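Local coordinates for protein subclass B1 metallo-beta-lactamase (Myroides odoratimimus, PDB 6T5L) that probably hydrolyses beta-lactam antibiotics, carbapenems among them, as a zinc-dependent subclass B1 metallo-beta-lactamase, at residues A[180-185]-A[228-233]. Numbering follows the deposited sequence.
With ZN (zinc ion), chain D.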
ATOM      1  N   CYS A 180       3.734   0.937   5.438  1.00 38.53           N
ATOM      2  CA  CYS A 180       4.822   0.762   6.395  1.00 43.43           C
ATOM      3  C   CYS A 180       4.865   1.795   7.487  1.00 38.42           C
ATOM      4  O   CYS A 180       5.598   1.606   8.462  1.00 41.35           O
ATOM      5  CB  CYS A 180       6.136   0.756   5.642  1.00 51.33           C
ATOM      6  SG  CYS A 180       6.166  -0.481   4.352  1.00 65.05           S
ATOM      7  N   LEU A 181       4.086   2.859   7.385  1.00 39.27           N
ATOM      8  CA  LEU A 181       3.838   3.651   8.581  1.00 40.69           C
ATOM      9  C   LEU A 181       3.170   2.869   9.718  1.00 40.30           C
ATOM     10  O   LEU A 181       3.316   3.259  10.879  1.00 44.65           O
ATOM     11  CB  LEU A 181       2.985   4.848   8.198  1.00 37.61           C
ATOM     12  CG  LEU A 181       2.672   5.865   9.290  1.00 41.87           C
ATOM     13  CD1 LEU A 181       3.767   6.855   9.635  1.00 39.54           C
ATOM     14  CD2 LEU A 181       1.389   6.571   8.765  1.00 42.34           C
ATOM     15  N   ILE A 182       2.489   1.771   9.437  1.00 40.94           N
ATOM     16  CA  ILE A 182       1.717   1.038  10.436  1.00 43.96           C
ATOM     17  C   ILE A 182       2.336  -0.339  10.607  1.00 46.54           C
ATOM     18  O   ILE A 182       2.518  -1.067   9.623  1.00 45.63           O
ATOM     19  CB  ILE A 182       0.231   0.902  10.034  1.00 42.70           C
ATOM     20  CG1 ILE A 182      -0.423   2.268   9.947  1.00 42.02           C
ATOM     21  CG2 ILE A 182      -0.551   0.051  11.044  1.00 45.89           C
ATOM     22  CD1 ILE A 182      -0.171   3.195  11.215  1.00 41.24           C
ATOM     23  N   LYS A 183       2.609  -0.709  11.851  1.00 45.47           N
ATOM     24  CA  LYS A 183       3.162  -2.008  12.181  1.00 48.46           C
ATOM     25  C   LYS A 183       2.024  -2.965  12.544  1.00 49.30           C
ATOM     26  O   LYS A 183       0.932  -2.542  12.929  1.00 48.71           O
ATOM     27  CB  LYS A 183       4.140  -1.917  13.378  1.00 51.28           C
ATOM     28  CG  LYS A 183       5.394  -1.034  13.213  1.00 52.38           C
ATOM     29  CD  LYS A 183       6.212  -1.356  11.949  1.00 46.87           C
ATOM     30  CE  LYS A 183       7.635  -0.891  12.092  1.00 51.07           C
ATOM     31  NZ  LYS A 183       8.332  -0.908  10.828  1.00 46.40           N
ATOM     32  N   GLU A 184       2.307  -4.255  12.424  1.00 48.54           N
ATOM     33  CA  GLU A 184       1.498  -5.336  12.940  1.00 52.38           C
ATOM     34  C   GLU A 184       1.750  -5.450  14.439  1.00 52.51           C
ATOM     35  O   GLU A 184       2.733  -4.899  14.983  1.00 49.45           O
ATOM     36  CB  GLU A 184       1.831  -6.649  12.196  1.00 52.17           C
ATOM     37  CG  GLU A 184       3.106  -7.323  12.698  1.00 54.16           C
ATOM     38  CD  GLU A 184       3.311  -8.778  12.210  1.00 58.36           C
ATOM     39  OE1 GLU A 184       4.496  -9.129  12.027  1.00 59.73           O
ATOM     40  OE2 GLU A 184       2.331  -9.561  12.051  1.00 58.71           O
ATOM     41  N   ILE A 185       0.829  -6.128  15.117  1.00 53.37           N
ATOM     42  CA  ILE A 185       0.959  -6.317  16.559  1.00 54.29           C
ATOM     43  C   ILE A 185       2.276  -7.016  16.877  1.00 59.25           C
ATOM     44  O   ILE A 185       2.657  -8.004  16.242  1.00 62.10           O
ATOM     45  CB  ILE A 185      -0.249  -7.091  17.100  1.00 54.64           C
ATOM     46  CG1 ILE A 185      -1.508  -6.312  16.777  1.00 54.49           C
ATOM     47  CG2 ILE A 185      -0.156  -7.275  18.652  1.00 57.62           C
ATOM     48  CD1 ILE A 185      -1.646  -4.974  17.582  1.00 54.96           C
ATOM     49  N   GLU A 228      -6.323  -1.431  16.658  1.00 55.57           N
ATOM     50  CA  GLU A 228      -5.261  -1.743  17.600  1.00 62.34           C
ATOM     51  C   GLU A 228      -3.877  -1.750  16.938  1.00 58.27           C
ATOM     52  O   GLU A 228      -2.858  -1.655  17.634  1.00 58.14           O
ATOM     53  CB  GLU A 228      -5.611  -3.077  18.287  1.00 65.98           C
ATOM     54  CG  GLU A 228      -5.479  -4.352  17.436  1.00 63.37           C
ATOM     55  CD  GLU A 228      -6.698  -4.716  16.526  1.00 62.24           C
ATOM     56  OE1 GLU A 228      -7.693  -3.929  16.403  1.00 61.94           O
ATOM     57  OE2 GLU A 228      -6.605  -5.826  15.915  1.00 58.92           O
ATOM     58  N   LEU A 229      -3.806  -1.839  15.622  1.00 54.10           N
ATOM     59  CA  LEU A 229      -2.505  -1.689  14.981  1.00 54.15           C
ATOM     60  C   LEU A 229      -2.048  -0.250  15.089  1.00 51.77           C
ATOM     61  O   LEU A 229      -0.878  -0.002  15.375  1.00 47.86           O
ATOM     62  CB  LEU A 229      -2.541  -2.129  13.522  1.00 51.08           C
ATOM     63  CG  LEU A 229      -2.299  -3.629  13.380  1.00 49.08           C
ATOM     64  CD1 LEU A 229      -3.411  -4.523  13.999  1.00 49.71           C
ATOM     65  CD2 LEU A 229      -2.137  -3.939  11.891  1.00 46.30           C
ATOM     66  N   PHE A 230      -2.978   0.704  14.920  1.00 49.62           N
ATOM     67  CA  PHE A 230      -2.683   2.105  15.199  1.00 52.32           C
ATOM     68  C   PHE A 230      -2.127   2.264  16.619  1.00 58.90           C
ATOM     69  O   PHE A 230      -1.054   2.842  16.836  1.00 55.49           O
ATOM     70  CB  PHE A 230      -3.951   2.947  15.084  1.00 53.70           C
ATOM     71  CG  PHE A 230      -4.616   2.964  13.726  1.00 53.80           C
ATOM     72  CD1 PHE A 230      -3.930   2.601  12.553  1.00 50.91           C
ATOM     73  CD2 PHE A 230      -5.935   3.390  13.620  1.00 55.30           C
ATOM     74  CE1 PHE A 230      -4.544   2.671  11.329  1.00 48.24           C
ATOM     75  CE2 PHE A 230      -6.555   3.442  12.392  1.00 54.25           C
ATOM     76  CZ  PHE A 230      -5.832   3.095  11.236  1.00 50.03           C
ATOM     77  N   ASP A 231      -2.876   1.758  17.606  1.00 62.86           N
ATOM     78  CA  ASP A 231      -2.499   1.945  18.999  1.00 67.24           C
ATOM     79  C   ASP A 231      -1.129   1.362  19.260  1.00 59.06           C
ATOM     80  O   ASP A 231      -0.283   1.986  19.911  1.00 55.42           O
ATOM     81  CB  ASP A 231      -3.503   1.265  19.944  1.00 73.63           C
ATOM     82  CG  ASP A 231      -4.822   1.971  20.017  1.00 74.33           C
ATOM     83  OD1 ASP A 231      -4.845   3.201  19.839  1.00 77.00           O
ATOM     84  OD2 ASP A 231      -5.830   1.290  20.314  1.00 72.31           O
ATOM     85  N   TYR A 232      -0.900   0.143  18.778  1.00 54.04           N
ATOM     86  CA  TYR A 232       0.376  -0.502  19.020  1.00 53.36           C
ATOM     87  C   TYR A 232       1.525   0.290  18.363  1.00 51.74           C
ATOM     88  O   TYR A 232       2.583   0.468  18.964  1.00 49.91           O
ATOM     89  CB  TYR A 232       0.305  -1.956  18.536  1.00 49.60           C
ATOM     90  CG  TYR A 232       1.653  -2.598  18.630  1.00 47.08           C
ATOM     91  CD1 TYR A 232       2.079  -3.235  19.833  1.00 50.82           C
ATOM     92  CD2 TYR A 232       2.540  -2.497  17.565  1.00 45.35           C
ATOM     93  CE1 TYR A 232       3.381  -3.777  19.923  1.00 55.53           C
ATOM     94  CE2 TYR A 232       3.841  -3.019  17.656  1.00 49.14           C
ATOM     95  CZ  TYR A 232       4.251  -3.662  18.804  1.00 52.43           C
ATOM     96  OH  TYR A 232       5.520  -4.174  18.789  1.00 50.21           O
ATOM     97  N   THR A 233       1.305   0.842  17.166  1.00 47.49           N
ATOM     98  CA  THR A 233       2.357   1.609  16.487  1.00 48.91           C
ATOM     99  C   THR A 233       2.613   2.942  17.188  1.00 49.83           C
ATOM    100  O   THR A 233       3.764   3.365  17.327  1.00 50.33           O
ATOM    101  CB  THR A 233       1.976   1.806  15.002  1.00 48.89           C
ATOM    102  OG1 THR A 233       1.805   0.523  14.352  1.00 42.23           O
ATOM    103  CG2 THR A 233       3.022   2.582  14.226  1.00 48.61           C
TER
HETATM  104 ZN    ZN D 302       7.993  -1.596   4.251  0.65 49.77          ZN
HETATM  105  O   HOH W   1       8.729  -1.381   6.432  1.00 62.88           O
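Thr233 OG1 is gripped from two directions: it accepts the backbone N-H of Lys183 (N to OG1 2.9 Å, 157° at the hydrogen) and donates its own proton to Leu229 O one turn back in helix 228-237. Threonine suits this place because one hydroxyl can take from the loop and give to the helix, while its methyl is left for packing. The bond from Lys183 N ties the C-terminal helix of the metallo-beta-lactamase fold to the loop that follows strand 175-179 and carries Cys180, whose SG binds a zinc ion together with Asp100 and His221, a water joining them at 2.3 Å from the metal. With OG1 beside the backbone N of Thr233 (chi1 -59°), the hydroxyl approaches Leu229 O at a C=O...O angle of 146°, while Thr233 N reaches that oxygen from the opposite face of the carbonyl plane. Thr233 CG2 lies against Leu181 O, an oxygen that accepts a hydrogen bond from Trp200 NE1.

Flanking the polar link, Ile182 uses both branches: CG2 lies 3.9 Å from Leu229 CB, and CD1 meets Phe230 CD1 obliquely. Branched and aromatic side chains fill this interior well, and Val217 of strand 216-219 packs against both Ile182 and Phe230. Leu229 sets its CG 3.4 Å from Lys183 O, and its fork lets one residue meet two more of the loop, CD2 toward Glu184 CA and CD1 toward Ile185 CG1.

At the outer end, Tyr232 carries its ring alongside the loop, its OH bonded to Ala187 O farther along; the phenol thus combines an apolar flank with a polar tip. Ile185 CA sits over one ring face, offset toward the rim, and Lys183 CB lies at the edge. Ile185 bends back over the helix, where its CD1 rests 3.7 Å from Tyr232 CB.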